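Local coordinates for protein dermonecrotic toxin (Pasteurella multocida, PDB 2EBF) that acts as a mitogenic toxin that induces bone resorption and is associated with severe atrophic rhinitis in pigs, represented here by its C-terminal region, at residues Pro468-Asn471 with Lys475-Tyr478. Numbering follows the deposited sequence.
Sequences PPFN and KSLY
K475 lays the end of its aliphatic chain across the ring of F470, the two side chains meeting at about a right angle. The methylene CE of K475 sits over the ring centre, 3.6 Å from the F470 centroid and 11° off the ring normal, which meets the criteria for a CH-pi contact. Beyond it, NZ of K475 lies 4.4 Å from the same centroid, still over that face, and adds a cation-pi component.

The torsions explain this placement. CG of K475 is anti to the backbone N, and the chain runs extended from the helix until chi4 (73°) bends its end. In F470, CG is instead anti to the carbonyl carbon (chi1 -77°), a setting that brings the ring nearer to the helix than the course of its CB suggests. The ammonium group, however, has stronger partners: NZ hydrogen-bonds to the carbonyl oxygens of N465 and V467, which probably hold it above the ring. CE also packs 3.3 Å from the carbonyl O of P469, a residue that follows a cis peptide bond.

S476 approaches the same ring at its edge, OG lying 3.6 Å from CD1 of F470. One water joins the two segments through this hydroxyl, 2.7 Å from S476 OG, and gives a weak, 3.4 Å hydrogen bond to the carbonyl O of F470. Y479 meets the F470 ring with planes obliquely inclined.

Within the C2 region, this contact folds the loop after strand 456-461, an outermost strand of the mixed sheet, back onto the first turn of helix 473-490. It belongs to the strand-to-helix connection of a beta-alpha-beta crossover leading to the parallel strand 498-502, with 399-402 between the two strands, and here lysine meets both the aromatic ring and loop carbonyls.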
loop_
_atom_site.group_PDB
_atom_site.type_symbol
_atom_site.label_atom_id
_atom_site.label_comp_id
_atom_site.label_asym_id
_atom_site.label_seq_id
_atom_site.Cartn_x
_atom_site.Cartn_y
_atom_site.Cartn_z
ATOM N N PRO A 468 1.658 -19.878 7.523
ATOM C CA PRO A 468 0.235 -20.211 7.647
ATOM C C PRO A 468 -0.296 -19.995 9.083
ATOM O O PRO A 468 0.501 -19.854 10.012
ATOM C CB PRO A 468 0.180 -21.689 7.229
ATOM C CG PRO A 468 1.575 -22.189 7.410
ATOM C CD PRO A 468 2.463 -21.039 7.103
ATOM N N PRO A 469 -1.631 -19.977 9.273
ATOM C CA PRO A 469 -2.669 -20.262 8.285
ATOM C C PRO A 469 -2.977 -19.095 7.353
ATOM O O PRO A 469 -3.002 -17.935 7.782
ATOM C CB PRO A 469 -3.887 -20.594 9.145
ATOM C CG PRO A 469 -3.681 -19.834 10.404
ATOM C CD PRO A 469 -2.203 -19.650 10.593
ATOM N N PHE A 470 -3.203 -19.422 6.083
ATOM C CA PHE A 470 -3.708 -18.468 5.108
ATOM C C PHE A 470 -5.236 -18.575 5.051
ATOM O O PHE A 470 -5.818 -18.800 3.991
ATOM C CB PHE A 470 -3.080 -18.730 3.734
ATOM C CG PHE A 470 -1.665 -18.227 3.602
ATOM C CD1 PHE A 470 -1.409 -16.959 3.078
ATOM C CD2 PHE A 470 -0.589 -19.014 4.003
ATOM C CE1 PHE A 470 -0.088 -16.485 2.956
ATOM C CE2 PHE A 470 0.726 -18.552 3.882
ATOM C CZ PHE A 470 0.974 -17.285 3.362
ATOM N N ASN A 471 -5.882 -18.414 6.205
ATOM C CA ASN A 471 -7.341 -18.507 6.302
ATOM C C ASN A 471 -8.026 -17.153 6.127
ATOM O O ASN A 471 -9.124 -16.919 6.655
ATOM C CB ASN A 471 -7.771 -19.180 7.621
ATOM C CG ASN A 471 -7.265 -18.448 8.875
ATOM O OD1 ASN A 471 -7.148 -19.053 9.944
ATOM N ND2 ASN A 471 -6.979 -17.156 8.753
ATOM N N LYS A 475 -4.540 -11.520 3.896
ATOM C CA LYS A 475 -3.181 -12.015 4.152
ATOM C C LYS A 475 -2.637 -12.671 2.877
ATOM O O LYS A 475 -1.481 -12.458 2.489
ATOM C CB LYS A 475 -3.178 -13.004 5.325
ATOM C CG LYS A 475 -1.822 -13.687 5.583
ATOM C CD LYS A 475 -1.961 -14.821 6.566
ATOM C CE LYS A 475 -0.822 -15.808 6.450
ATOM N NZ LYS A 475 0.449 -15.265 7.010
ATOM N N SER A 476 -3.481 -13.463 2.221
ATOM C CA SER A 476 -3.105 -14.119 0.960
ATOM C C SER A 476 -2.738 -13.099 -0.129
ATOM O O SER A 476 -1.746 -13.273 -0.842
ATOM C CB SER A 476 -4.232 -15.035 0.472
ATOM O OG SER A 476 -4.458 -16.100 1.381
ATOM N N LEU A 477 -3.536 -12.040 -0.243
ATOM C CA LEU A 477 -3.295 -10.969 -1.220
ATOM C C LEU A 477 -1.989 -10.218 -0.930
ATOM O O LEU A 477 -1.224 -9.921 -1.856
ATOM C CB LEU A 477 -4.474 -9.984 -1.228
ATOM C CG LEU A 477 -4.376 -8.736 -2.106
ATOM C CD1 LEU A 477 -4.177 -9.129 -3.543
ATOM C CD2 LEU A 477 -5.618 -7.874 -1.973
ATOM N N TYR A 478 -1.764 -9.895 0.346
ATOM C CA TYR A 478 -0.554 -9.219 0.783
ATOM C C TYR A 478 0.671 -10.021 0.369
ATOM O O TYR A 478 1.598 -9.486 -0.229
ATOM C CB TYR A 478 -0.541 -8.989 2.315
ATOM C CG TYR A 478 0.794 -8.433 2.807
ATOM C CD1 TYR A 478 1.827 -9.285 3.219
ATOM C CD2 TYR A 478 1.030 -7.060 2.826
ATOM C CE1 TYR A 478 3.059 -8.770 3.648
ATOM C CE2 TYR A 478 2.242 -6.543 3.255
ATOM C CZ TYR A 478 3.248 -7.399 3.662
ATOM O OH TYR A 478 4.456 -6.874 4.086
HETATM O O HOH W 1 -7.037 -16.855 1.519
#